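Glycoside hydrolase family protein (Novosphingobium sp. PP1Y, PDB 6Q2F) probably acts as an alpha-L-rhamnosidase, a glycoside hydrolase that cleaves terminal alpha-linked L-rhamnose from glycosides. Local coordinates at residues A[70-75]-A[121-126]; A[1055-1060]-A[1093-1098]; A[1061-1066]-A[1086-1091]. One frame throughout, in Å; residues are numbered along the deposited sequence.

Contact 1 of 3, residues A[70-75]-A[121-126]; sequences GIRKDL and ADRLDL
Leu75 reaches from helix 68-81 into the end of helix 108-124, where Ala121, Leu124 and Leu126 receive it. Its CB lies 3.7 Å from Leu124 CD1. Leu75 CB also borders Leu126 CD1, at 4.0 Å. One atom further out, Leu75 CG stays beside that methyl, and the two leucine side chains cross at a slant. At the tip, Leu75 CD2 comes 3.6 Å from the backbone N of Ala121. Leu75 CD2 also meets Ala121 CB, at 4.2 Å. All three partners come from the last turn of helix 108-124 and the residues just after it. Leu124 turns CG away from its own carbonyl carbon and beside its backbone N (chi1 -68°), which lets CD1 point at the base of Leu75.

The two helices are neighbours on the outside of a (beta/alpha)8 barrel, whose eight parallel strands form a closed ring. Strand 85-91 runs between them in the sequence, and its Leu86 touches both Leu75 and Leu126. Leu126 can join this layer because helix 108-124 ends in a Schellman motif. Asp125 has a positive phi, and Leu126 N bonds back to Ala121 O at 2.9 Å. The chain is then directed into strand 127-131.

Toward the solvent, the ends of Arg72 and Arg123 come together. Arg72 NE is 3.8 Å from Arg123 NH2, and the guanidinium planes stand 80° apart. Both groups are drawn in by one carboxylate, since Arg72 NH2 and Arg123 NH2 each form a salt bridge with Glu120. Both arginine chains bend at chi3, which brings the guanidinium groups near each other. Leu124 CG lies 3.9 Å over one face of the Arg123 guanidinium, off its centre.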
ATOM      1  N   GLY A  70      -8.742 -16.677  26.710  1.00 27.10           N
ATOM      2  CA  GLY A  70      -8.346 -15.364  26.253  1.00 23.81           C
ATOM      3  C   GLY A  70      -9.121 -14.898  25.032  1.00 28.37           C
ATOM      4  O   GLY A  70      -9.390 -13.702  24.888  1.00 28.79           O
ATOM      5  N   ILE A  71      -9.479 -15.825  24.143  1.00 26.41           N
ATOM      6  CA  ILE A  71     -10.224 -15.475  22.940  1.00 26.88           C
ATOM      7  C   ILE A  71     -11.563 -14.854  23.315  1.00 27.97           C
ATOM      8  O   ILE A  71     -11.985 -13.835  22.747  1.00 25.65           O
ATOM      9  CB  ILE A  71     -10.410 -16.718  22.058  1.00 23.30           C
ATOM     10  CG1 ILE A  71      -9.074 -17.136  21.428  1.00 28.30           C
ATOM     11  CG2 ILE A  71     -11.473 -16.461  20.982  1.00 21.24           C
ATOM     12  CD1 ILE A  71      -9.123 -18.495  20.722  1.00 26.54           C
ATOM     13  N   ARG A  72     -12.255 -15.464  24.279  1.00 25.20           N
ATOM     14  CA  ARG A  72     -13.527 -14.926  24.730  1.00 31.31           C
ATOM     15  C   ARG A  72     -13.361 -13.540  25.333  1.00 30.59           C
ATOM     16  O   ARG A  72     -14.135 -12.630  25.014  1.00 25.47           O
ATOM     17  CB  ARG A  72     -14.164 -15.879  25.736  1.00 28.91           C
ATOM     18  CG  ARG A  72     -15.271 -15.246  26.588  1.00 29.45           C
ATOM     19  CD  ARG A  72     -16.142 -16.367  27.190  1.00 36.42           C
ATOM     20  NE  ARG A  72     -16.988 -16.968  26.157  1.00 31.68           N
ATOM     21  CZ  ARG A  72     -17.597 -18.142  26.261  1.00 31.45           C
ATOM     22  NH1 ARG A  72     -17.444 -18.892  27.346  1.00 27.86           N
ATOM     23  NH2 ARG A  72     -18.355 -18.568  25.267  1.00 30.58           N
ATOM     24  N   LYS A  73     -12.363 -13.363  26.218  1.00 24.15           N
ATOM     25  CA  LYS A  73     -12.156 -12.057  26.836  1.00 29.60           C
ATOM     26  C   LYS A  73     -11.732 -11.013  25.805  1.00 29.29           C
ATOM     27  O   LYS A  73     -12.128  -9.847  25.901  1.00 32.38           O
ATOM     28  CB  LYS A  73     -11.130 -12.159  27.960  1.00 27.60           C
ATOM     29  CG  LYS A  73     -11.601 -13.004  29.141  1.00 29.88           C
ATOM     30  CD  LYS A  73     -10.417 -13.480  29.986  1.00 25.90           C
ATOM     31  CE  LYS A  73     -10.885 -14.146  31.271  1.00 25.85           C
ATOM     32  NZ  LYS A  73      -9.707 -14.615  32.086  1.00 30.17           N
ATOM     33  N   ASP A  74     -10.913 -11.407  24.821  1.00 21.77           N
ATOM     34  CA  ASP A  74     -10.626 -10.509  23.699  1.00 26.16           C
ATOM     35  C   ASP A  74     -11.905 -10.064  23.011  1.00 28.57           C
ATOM     36  O   ASP A  74     -12.124  -8.863  22.791  1.00 32.92           O
ATOM     37  CB  ASP A  74      -9.730 -11.190  22.671  1.00 25.08           C
ATOM     38  CG  ASP A  74      -8.287 -11.290  23.110  1.00 28.03           C
ATOM     39  OD1 ASP A  74      -7.943 -10.789  24.200  1.00 30.14           O
ATOM     40  OD2 ASP A  74      -7.493 -11.864  22.333  1.00 33.47           O
ATOM     41  N   LEU A  75     -12.752 -11.022  22.622  1.00 29.75           N
ATOM     42  CA  LEU A  75     -13.898 -10.652  21.800  1.00 28.33           C
ATOM     43  C   LEU A  75     -14.967  -9.954  22.631  1.00 30.79           C
ATOM     44  O   LEU A  75     -15.685  -9.092  22.112  1.00 30.04           O
ATOM     45  CB  LEU A  75     -14.452 -11.880  21.083  1.00 22.67           C
ATOM     46  CG  LEU A  75     -13.814 -12.186  19.718  1.00 26.29           C
ATOM     47  CD1 LEU A  75     -12.311 -12.423  19.830  1.00 22.87           C
ATOM     48  CD2 LEU A  75     -14.502 -13.370  19.048  1.00 25.90           C
ATOM     49  N   ALA A 121     -17.341 -15.063  17.553  1.00 30.15           N
ATOM     50  CA  ALA A 121     -17.618 -13.943  16.657  1.00 27.03           C
ATOM     51  C   ALA A 121     -19.055 -14.007  16.163  1.00 28.71           C
ATOM     52  O   ALA A 121     -19.755 -12.993  16.130  1.00 26.96           O
ATOM     53  CB  ALA A 121     -16.642 -13.943  15.480  1.00 22.88           C
ATOM     54  N   ASP A 122     -19.517 -15.205  15.788  1.00 28.00           N
ATOM     55  CA  ASP A 122     -20.915 -15.371  15.421  1.00 28.94           C
ATOM     56  C   ASP A 122     -21.825 -14.942  16.567  1.00 30.73           C
ATOM     57  O   ASP A 122     -22.746 -14.146  16.373  1.00 29.12           O
ATOM     58  CB  ASP A 122     -21.170 -16.824  15.034  1.00 28.34           C
ATOM     59  CG  ASP A 122     -22.616 -17.086  14.673  1.00 36.03           C
ATOM     60  OD1 ASP A 122     -23.056 -16.613  13.595  1.00 34.01           O
ATOM     61  OD2 ASP A 122     -23.306 -17.768  15.455  1.00 39.39           O
ATOM     62  N   ARG A 123     -21.573 -15.457  17.774  1.00 31.78           N
ATOM     63  CA  ARG A 123     -22.418 -15.130  18.921  1.00 31.78           C
ATOM     64  C   ARG A 123     -22.402 -13.631  19.218  1.00 33.67           C
ATOM     65  O   ARG A 123     -23.439 -13.040  19.540  1.00 31.41           O
ATOM     66  CB  ARG A 123     -21.948 -15.911  20.142  1.00 29.25           C
ATOM     67  CG  ARG A 123     -22.629 -15.512  21.433  1.00 37.77           C
ATOM     68  CD  ARG A 123     -22.188 -16.414  22.591  1.00 48.59           C
ATOM     69  NE  ARG A 123     -20.870 -16.044  23.105  1.00 51.51           N
ATOM     70  CZ  ARG A 123     -20.651 -15.018  23.924  1.00 47.99           C
ATOM     71  NH1 ARG A 123     -21.671 -14.258  24.329  1.00 51.81           N
ATOM     72  NH2 ARG A 123     -19.414 -14.744  24.336  1.00 37.49           N
ATOM     73  N   LEU A 124     -21.237 -13.001  19.115  1.00 27.83           N
ATOM     74  CA  LEU A 124     -21.058 -11.607  19.479  1.00 27.80           C
ATOM     75  C   LEU A 124     -21.292 -10.649  18.318  1.00 32.40           C
ATOM     76  O   LEU A 124     -21.171  -9.433  18.505  1.00 35.44           O
ATOM     77  CB  LEU A 124     -19.653 -11.403  20.050  1.00 28.60           C
ATOM     78  CG  LEU A 124     -19.466 -12.103  21.393  1.00 35.88           C
ATOM     79  CD1 LEU A 124     -18.029 -11.997  21.906  1.00 40.41           C
ATOM     80  CD2 LEU A 124     -20.438 -11.495  22.403  1.00 36.23           C
ATOM     81  N   ASP A 125     -21.629 -11.158  17.134  1.00 31.08           N
ATOM     82  CA  ASP A 125     -21.903 -10.326  15.965  1.00 33.54           C
ATOM     83  C   ASP A 125     -20.683  -9.486  15.576  1.00 31.29           C
ATOM     84  O   ASP A 125     -20.767  -8.283  15.348  1.00 36.82           O
ATOM     85  CB  ASP A 125     -23.138  -9.436  16.183  1.00 38.82           C
ATOM     86  CG  ASP A 125     -23.601  -8.778  14.897  1.00 54.85           C
ATOM     87  OD1 ASP A 125     -23.108  -9.194  13.825  1.00 68.24           O
ATOM     88  OD2 ASP A 125     -24.439  -7.856  14.949  1.00 60.13           O
ATOM     89  N   LEU A 126     -19.535 -10.168  15.495  1.00 25.06           N
ATOM     90  CA  LEU A 126     -18.287  -9.604  14.993  1.00 19.96           C
ATOM     91  C   LEU A 126     -17.951 -10.277  13.671  1.00 27.62           C
ATOM     92  O   LEU A 126     -17.973 -11.506  13.580  1.00 32.43           O
ATOM     93  CB  LEU A 126     -17.142  -9.810  16.002  1.00 17.98           C
ATOM     94  CG  LEU A 126     -17.375  -9.124  17.340  1.00 24.60           C
ATOM     95  CD1 LEU A 126     -16.402  -9.592  18.428  1.00 22.58           C
ATOM     96  CD2 LEU A 126     -17.288  -7.622  17.138  1.00 22.62           C
TER

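Contact 2 of 3, residues A[1055-1060]-A[1093-1098]; sequences GDLAQV and RVANTW
Asp1056 and Leu1057 share one acceptor on the opposite strand, Ala1095 O. The bond from Asp1056 N to Ala1095 O is short and almost straight, 2.7 Å with an N-H...O angle of 178°. Leu1057 N reaches the same oxygen, Ala1095 O, at 3.3 Å. Two residues facing one make a classic beta bulge. Ala1095 N is satisfied in turn by Leu1057 O.

Beyond the bulge the antiparallel ladder is regular. Gln1059 and Arg1093 form a hydrogen-bonded pair, with each backbone N donating to the other's O. Their side chains add a bond: Arg1093 NH1 donates to Gln1059 OE1 at 2.9 Å. OE1 lies in the guanidinium plane, but the donor is tilted 29° from the amide carbonyl plane. Gln1059 NE2 has a partner of its own in Ser1061 OG.

The bulge falls where the chain passes between the two sheets of a beta sandwich, in the galactose-binding-like domain. Strand 1047-1055 belongs to one sheet and strand 1057-1062 to the other. A cis peptide precedes Asp1056 at this crossing. On the face of Ala1058, the non-hydrogen-bonded partner Val1094 brings CG2 to 3.9 Å from Ala1058 CB. Leu1057 CD2 meets Ala1095 CB on the other face.

The Asp1056 carboxylate is buried and held at both oxygens. OD1 forms a salt bridge with Arg1128. Asp1056 OD2 accepts a hydrogen bond from a water at 2.6 Å, and that water accepts from Thr1097 N at 3.0 Å. Asn1096 turns its amide away, where OD1 takes Gly1027 N and ND2 gives to Phe1025 O.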
ATOM      1  N   GLY A1055      -3.705  13.998  30.676  1.00 33.47           N
ATOM      2  CA  GLY A1055      -2.843  12.939  30.218  1.00 38.44           C
ATOM      3  C   GLY A1055      -3.451  11.596  30.530  1.00 32.38           C
ATOM      4  O   GLY A1055      -3.308  11.131  31.607  1.00 36.40           O
ATOM      5  N   ASP A1056      -4.162  10.973  29.612  1.00 34.71           N
ATOM      6  CA  ASP A1056      -4.364  11.434  28.267  1.00 35.11           C
ATOM      7  C   ASP A1056      -5.815  11.569  27.831  1.00 40.14           C
ATOM      8  O   ASP A1056      -6.075  12.170  26.829  1.00 34.72           O
ATOM      9  CB  ASP A1056      -3.696  10.469  27.317  1.00 31.33           C
ATOM     10  CG  ASP A1056      -2.259  10.336  27.546  1.00 34.71           C
ATOM     11  OD1 ASP A1056      -1.531  11.276  27.398  1.00 41.03           O
ATOM     12  OD2 ASP A1056      -1.836   9.253  27.828  1.00 44.46           O
ATOM     13  N   LEU A1057      -6.739  10.991  28.578  1.00 32.89           N
ATOM     14  CA  LEU A1057      -8.144  11.065  28.286  1.00 34.59           C
ATOM     15  C   LEU A1057      -8.868  10.994  29.577  1.00 38.04           C
ATOM     16  O   LEU A1057      -8.355  10.493  30.516  1.00 36.45           O
ATOM     17  CB  LEU A1057      -8.625   9.961  27.351  1.00 28.90           C
ATOM     18  CG  LEU A1057      -8.385   8.485  27.625  1.00 40.79           C
ATOM     19  CD1 LEU A1057      -9.356   7.607  26.872  1.00 30.84           C
ATOM     20  CD2 LEU A1057      -6.974   8.086  27.313  1.00 35.76           C
ATOM     21  N   ALA A1058     -10.077  11.505  29.615  1.00 32.44           N
ATOM     22  CA  ALA A1058     -10.841  11.510  30.817  1.00 32.65           C
ATOM     23  C   ALA A1058     -12.320  11.348  30.670  1.00 39.19           C
ATOM     24  O   ALA A1058     -12.959  12.034  29.941  1.00 31.39           O
ATOM     25  CB  ALA A1058     -10.566  12.781  31.571  1.00 29.63           C
ATOM     26  N   GLN A1059     -12.858  10.428  31.427  1.00 33.94           N
ATOM     27  CA  GLN A1059     -14.298  10.204  31.444  1.00 31.34           C
ATOM     28  C   GLN A1059     -14.866  10.934  32.660  1.00 28.03           C
ATOM     29  O   GLN A1059     -14.348  10.780  33.766  1.00 30.84           O
ATOM     30  CB  GLN A1059     -14.605   8.691  31.472  1.00 34.32           C
ATOM     31  CG  GLN A1059     -16.082   8.292  31.553  1.00 33.09           C
ATOM     32  CD  GLN A1059     -16.653   8.443  32.967  1.00 38.56           C
ATOM     33  OE1 GLN A1059     -16.073   7.963  33.943  1.00 35.03           O
ATOM     34  NE2 GLN A1059     -17.788   9.124  33.074  1.00 43.86           N
ATOM     35  N   VAL A1060     -15.914  11.735  32.455  1.00 29.71           N
ATOM     36  CA  VAL A1060     -16.422  12.648  33.474  1.00 31.98           C
ATOM     37  C   VAL A1060     -17.843  12.262  33.854  1.00 34.17           C
ATOM     38  O   VAL A1060     -18.708  12.112  32.982  1.00 33.17           O
ATOM     39  CB  VAL A1060     -16.375  14.107  32.996  1.00 34.35           C
ATOM     40  CG1 VAL A1060     -17.016  15.045  34.055  1.00 33.39           C
ATOM     41  CG2 VAL A1060     -14.938  14.491  32.705  1.00 29.36           C
ATOM     42  N   ARG A1093     -12.379  10.101  35.568  1.00 33.96           N
ATOM     43  CA  ARG A1093     -11.536   8.926  35.457  1.00 33.80           C
ATOM     44  C   ARG A1093     -10.539   9.196  34.339  1.00 36.99           C
ATOM     45  O   ARG A1093     -10.922   9.267  33.158  1.00 32.79           O
ATOM     46  CB  ARG A1093     -12.387   7.687  35.200  1.00 33.96           C
ATOM     47  CG  ARG A1093     -13.126   7.218  36.457  1.00 38.12           C
ATOM     48  CD  ARG A1093     -14.238   6.218  36.162  1.00 36.74           C
ATOM     49  NE  ARG A1093     -13.745   5.009  35.509  1.00 38.96           N
ATOM     50  CZ  ARG A1093     -13.942   4.716  34.227  1.00 41.16           C
ATOM     51  NH1 ARG A1093     -14.631   5.545  33.438  1.00 40.70           N
ATOM     52  NH2 ARG A1093     -13.454   3.592  33.735  1.00 37.46           N
ATOM     53  N   VAL A1094      -9.277   9.421  34.707  1.00 36.40           N
ATOM     54  CA  VAL A1094      -8.224   9.726  33.745  1.00 36.20           C
ATOM     55  C   VAL A1094      -7.400   8.476  33.499  1.00 35.35           C
ATOM     56  O   VAL A1094      -6.902   7.851  34.444  1.00 35.28           O
ATOM     57  CB  VAL A1094      -7.314  10.868  34.214  1.00 35.46           C
ATOM     58  CG1 VAL A1094      -6.270  11.141  33.134  1.00 34.81           C
ATOM     59  CG2 VAL A1094      -8.133  12.116  34.516  1.00 33.34           C
ATOM     60  N   ALA A1095      -7.249   8.123  32.229  1.00 31.42           N
ATOM     61  CA  ALA A1095      -6.401   7.028  31.789  1.00 35.32           C
ATOM     62  C   ALA A1095      -5.189   7.600  31.064  1.00 34.33           C
ATOM     63  O   ALA A1095      -5.311   8.581  30.317  1.00 32.81           O
ATOM     64  CB  ALA A1095      -7.166   6.089  30.846  1.00 28.67           C
ATOM     65  N   ASN A1096      -4.026   6.987  31.272  1.00 30.85           N
ATOM     66  CA  ASN A1096      -2.825   7.334  30.520  1.00 30.65           C
ATOM     67  C   ASN A1096      -2.326   6.076  29.807  1.00 34.55           C
ATOM     68  O   ASN A1096      -3.018   5.058  29.769  1.00 35.69           O
ATOM     69  CB  ASN A1096      -1.764   7.937  31.439  1.00 30.28           C
ATOM     70  CG  ASN A1096      -1.342   6.983  32.536  1.00 38.50           C
ATOM     71  OD1 ASN A1096      -2.033   5.997  32.810  1.00 36.25           O
ATOM     72  ND2 ASN A1096      -0.213   7.278  33.184  1.00 34.71           N
ATOM     73  N   THR A1097      -1.122   6.152  29.240  1.00 36.57           N
ATOM     74  CA  THR A1097      -0.504   5.019  28.561  1.00 36.49           C
ATOM     75  C   THR A1097       0.333   4.192  29.543  1.00 37.74           C
ATOM     76  O   THR A1097       0.584   4.588  30.682  1.00 41.04           O
ATOM     77  CB  THR A1097       0.394   5.480  27.415  1.00 33.39           C
ATOM     78  OG1 THR A1097       1.494   6.228  27.950  1.00 36.40           O
ATOM     79  CG2 THR A1097      -0.383   6.334  26.391  1.00 27.18           C
ATOM     80  N   TRP A1098       0.782   3.026  29.068  1.00 38.14           N
ATOM     81  CA  TRP A1098       1.682   2.176  29.844  1.00 33.11           C
ATOM     82  C   TRP A1098       3.095   2.715  29.946  1.00 32.69           C
ATOM     83  O   TRP A1098       3.908   2.098  30.644  1.00 35.61           O
ATOM     84  CB  TRP A1098       1.771   0.779  29.228  1.00 28.83           C
ATOM     85  CG  TRP A1098       0.701  -0.136  29.671  1.00 30.44           C
ATOM     86  CD1 TRP A1098      -0.340  -0.628  28.909  1.00 27.41           C
ATOM     87  CD2 TRP A1098       0.538  -0.682  30.983  1.00 30.53           C
ATOM     88  NE1 TRP A1098      -1.129  -1.457  29.682  1.00 28.54           N
ATOM     89  CE2 TRP A1098      -0.607  -1.512  30.953  1.00 27.40           C
ATOM     90  CE3 TRP A1098       1.262  -0.569  32.181  1.00 32.71           C
ATOM     91  CZ2 TRP A1098      -1.058  -2.209  32.085  1.00 27.76           C
ATOM     92  CZ3 TRP A1098       0.817  -1.271  33.301  1.00 37.23           C
ATOM     93  CH2 TRP A1098      -0.332  -2.077  33.244  1.00 34.80           C
TER
HETATM   94  O   HOH W   1       0.494   8.664  28.775  1.00 46.63           O

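Contact 3 of 3, residues A[1061-1066]-A[1086-1091]; sequences SVNGVD and GQNTLE
This is an antiparallel strand pairing at the far end of the galactose-binding-like beta sandwich, between the end of strand 1057-1062 and strand 1086-1095. Ser1061 and Glu1091 form a hydrogen-bonded pair. Ser1061 N donates to Glu1091 O at 2.8 Å and Glu1091 N donates back to Ser1061 O. On the buried face, Val1062 CG2 meets Leu1090 CD1 at 4.1 Å.

The ladder continues one step past the strand through Asn1063. Asn1063 N donates to Thr1089 O at 2.9 Å. The return bond uses the side chain: Thr1089 N donates to Asn1063 OD1, also at 2.9 Å, from above the carbonyl plane. With CG beside the backbone N (chi1 -52°), the amide swings across to the other strand. Asn1063 ND2 then donates to Asn1088 OD1 at 3.0 Å, nearly straight at 174°. ND2 also binds Ala1082 O, and Asn1088 OD1 also accepts from Arg1084 N. An alanine at Asn1063 would remove the amide and is likely to leave Thr1089 N without its acceptor here and Asn1088 OD1 with one donor fewer.

On the exposed side a water accepts from Gly1064 N at 2.8 Å and bonds to Thr1089 OG1, bridging the turn to the neighbouring strand. Asn1063 and Gly1064, both with positive phi, occupy the corners of a type I' turn from Val1062 to Val1065, the classic Asn-Gly turn of a two-residue beta hairpin, here joining strands 1057-1062 and 1065-1070.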
ATOM      1  N   SER A1061     -18.085  12.132  35.154  1.00 36.63           N
ATOM      2  CA  SER A1061     -19.407  11.904  35.719  1.00 36.83           C
ATOM      3  C   SER A1061     -19.762  13.061  36.643  1.00 37.20           C
ATOM      4  O   SER A1061     -18.985  13.407  37.540  1.00 39.36           O
ATOM      5  CB  SER A1061     -19.464  10.576  36.484  1.00 41.69           C
ATOM      6  OG  SER A1061     -19.312   9.489  35.579  1.00 44.69           O
ATOM      7  N   VAL A1062     -20.931  13.655  36.420  1.00 37.01           N
ATOM      8  CA  VAL A1062     -21.436  14.763  37.224  1.00 35.29           C
ATOM      9  C   VAL A1062     -22.710  14.283  37.909  1.00 36.74           C
ATOM     10  O   VAL A1062     -23.662  13.878  37.233  1.00 47.73           O
ATOM     11  CB  VAL A1062     -21.690  16.009  36.366  1.00 39.98           C
ATOM     12  CG1 VAL A1062     -22.352  17.120  37.195  1.00 36.84           C
ATOM     13  CG2 VAL A1062     -20.388  16.490  35.750  1.00 37.95           C
ATOM     14  N   ASN A1063     -22.725  14.320  39.237  1.00 39.16           N
ATOM     15  CA  ASN A1063     -23.802  13.721  40.032  1.00 43.44           C
ATOM     16  C   ASN A1063     -24.126  12.315  39.533  1.00 43.83           C
ATOM     17  O   ASN A1063     -25.284  11.972  39.283  1.00 43.68           O
ATOM     18  CB  ASN A1063     -25.058  14.593  40.026  1.00 43.12           C
ATOM     19  CG  ASN A1063     -24.777  16.024  40.411  1.00 50.29           C
ATOM     20  OD1 ASN A1063     -24.175  16.288  41.454  1.00 53.03           O
ATOM     21  ND2 ASN A1063     -25.183  16.963  39.549  1.00 45.80           N
ATOM     22  N   GLY A1064     -23.078  11.512  39.347  1.00 39.32           N
ATOM     23  CA  GLY A1064     -23.229  10.140  38.906  1.00 40.49           C
ATOM     24  C   GLY A1064     -23.579   9.954  37.443  1.00 46.60           C
ATOM     25  O   GLY A1064     -23.701   8.810  36.996  1.00 47.27           O
ATOM     26  N   VAL A1065     -23.759  11.030  36.687  1.00 44.89           N
ATOM     27  CA  VAL A1065     -24.170  10.949  35.293  1.00 46.02           C
ATOM     28  C   VAL A1065     -22.939  11.096  34.414  1.00 44.84           C
ATOM     29  O   VAL A1065     -22.202  12.083  34.522  1.00 41.63           O
ATOM     30  CB  VAL A1065     -25.215  12.024  34.945  1.00 48.99           C
ATOM     31  CG1 VAL A1065     -25.564  11.934  33.478  1.00 44.30           C
ATOM     32  CG2 VAL A1065     -26.464  11.846  35.788  1.00 48.39           C
ATOM     33  N   ASP A1066     -22.743  10.131  33.521  1.00 38.05           N
ATOM     34  CA  ASP A1066     -21.654  10.174  32.550  1.00 34.08           C
ATOM     35  C   ASP A1066     -21.951  11.239  31.508  1.00 35.16           C
ATOM     36  O   ASP A1066     -22.874  11.083  30.699  1.00 40.49           O
ATOM     37  CB  ASP A1066     -21.504   8.809  31.892  1.00 39.88           C
ATOM     38  CG  ASP A1066     -20.414   8.776  30.830  1.00 43.52           C
ATOM     39  OD1 ASP A1066     -19.652   9.746  30.703  1.00 48.01           O
ATOM     40  OD2 ASP A1066     -20.302   7.752  30.139  1.00 56.39           O
ATOM     41  N   GLY A1086     -26.766  24.191  43.487  1.00 47.82           N
ATOM     42  CA  GLY A1086     -26.054  23.906  44.724  1.00 43.76           C
ATOM     43  C   GLY A1086     -24.851  23.001  44.554  1.00 44.27           C
ATOM     44  O   GLY A1086     -24.121  23.106  43.566  1.00 41.95           O
ATOM     45  N   GLN A1087     -24.627  22.104  45.510  1.00 47.00           N
ATOM     46  CA  GLN A1087     -23.458  21.243  45.461  1.00 47.87           C
ATOM     47  C   GLN A1087     -23.657  20.111  44.464  1.00 46.44           C
ATOM     48  O   GLN A1087     -24.719  19.481  44.418  1.00 48.67           O
ATOM     49  CB  GLN A1087     -23.159  20.668  46.843  1.00 62.70           C
ATOM     50  CG  GLN A1087     -21.672  20.380  47.088  1.00 71.10           C
ATOM     51  CD  GLN A1087     -20.892  21.631  47.480  1.00 75.41           C
ATOM     52  OE1 GLN A1087     -21.227  22.742  47.079  1.00 67.83           O
ATOM     53  NE2 GLN A1087     -19.858  21.448  48.294  1.00 89.60           N
ATOM     54  N   ASN A1088     -22.617  19.858  43.670  1.00 42.02           N
ATOM     55  CA  ASN A1088     -22.584  18.809  42.660  1.00 42.43           C
ATOM     56  C   ASN A1088     -21.370  17.926  42.905  1.00 47.35           C
ATOM     57  O   ASN A1088     -20.305  18.419  43.291  1.00 44.47           O
ATOM     58  CB  ASN A1088     -22.492  19.390  41.247  1.00 37.91           C
ATOM     59  CG  ASN A1088     -23.716  20.211  40.856  1.00 45.29           C
ATOM     60  OD1 ASN A1088     -24.478  19.828  39.967  1.00 39.90           O
ATOM     61  ND2 ASN A1088     -23.906  21.352  41.522  1.00 44.72           N
ATOM     62  N   THR A1089     -21.515  16.624  42.661  1.00 41.33           N
ATOM     63  CA  THR A1089     -20.382  15.723  42.753  1.00 44.20           C
ATOM     64  C   THR A1089     -19.737  15.623  41.379  1.00 42.18           C
ATOM     65  O   THR A1089     -20.415  15.702  40.350  1.00 44.10           O
ATOM     66  CB  THR A1089     -20.798  14.343  43.274  1.00 46.59           C
ATOM     67  OG1 THR A1089     -21.615  13.685  42.315  1.00 57.39           O
ATOM     68  CG2 THR A1089     -21.611  14.490  44.594  1.00 41.70           C
ATOM     69  N   LEU A1090     -18.417  15.483  41.378  1.00 37.24           N
ATOM     70  CA  LEU A1090     -17.614  15.431  40.165  1.00 34.85           C
ATOM     71  C   LEU A1090     -16.648  14.268  40.316  1.00 44.96           C
ATOM     72  O   LEU A1090     -15.928  14.187  41.316  1.00 39.08           O
ATOM     73  CB  LEU A1090     -16.849  16.744  39.949  1.00 35.23           C
ATOM     74  CG  LEU A1090     -15.912  16.839  38.739  1.00 34.39           C
ATOM     75  CD1 LEU A1090     -16.680  16.660  37.426  1.00 33.37           C
ATOM     76  CD2 LEU A1090     -15.230  18.214  38.734  1.00 35.90           C
ATOM     77  N   GLU A1091     -16.647  13.366  39.339  1.00 42.77           N
ATOM     78  CA  GLU A1091     -15.697  12.260  39.289  1.00 41.89           C
ATOM     79  C   GLU A1091     -15.130  12.195  37.885  1.00 40.00           C
ATOM     80  O   GLU A1091     -15.885  12.215  36.910  1.00 38.46           O
ATOM     81  CB  GLU A1091     -16.341  10.911  39.634  1.00 51.58           C
ATOM     82  CG  GLU A1091     -17.323  10.924  40.785  1.00 60.80           C
ATOM     83  CD  GLU A1091     -17.847   9.531  41.072  1.00 79.91           C
ATOM     84  OE1 GLU A1091     -17.024   8.580  41.077  1.00 81.56           O
ATOM     85  OE2 GLU A1091     -19.076   9.390  41.259  1.00 88.41           O
TER
HETATM   86  O   HOH W   2     -16.074   9.175  36.269  1.00 36.26           O
HETATM   87  O   HOH W   3     -20.504  12.234  40.006  1.00 44.15           O

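Contacts 2 and 3 belong to one sheet and use the same two strands, 1057-1062 and 1086-1095. Their centres are 18 Å apart, and Gln1059 NE2 to Asp1066 OD1, probably a hydrogen bond, joins them directly. Contact 2 is buried and bonded mostly through backbone. Contact 3 is partly exposed and finishes at a hairpin turn, with asparagine amides and water completing its bonds. Contact 1 lies apart, in the helical layer round the barrel, about 13 Å from contact 2 between nearest atoms. Between its two segments there is no hydrogen bond. Contact 1 is apolar inside and charged on its outer side.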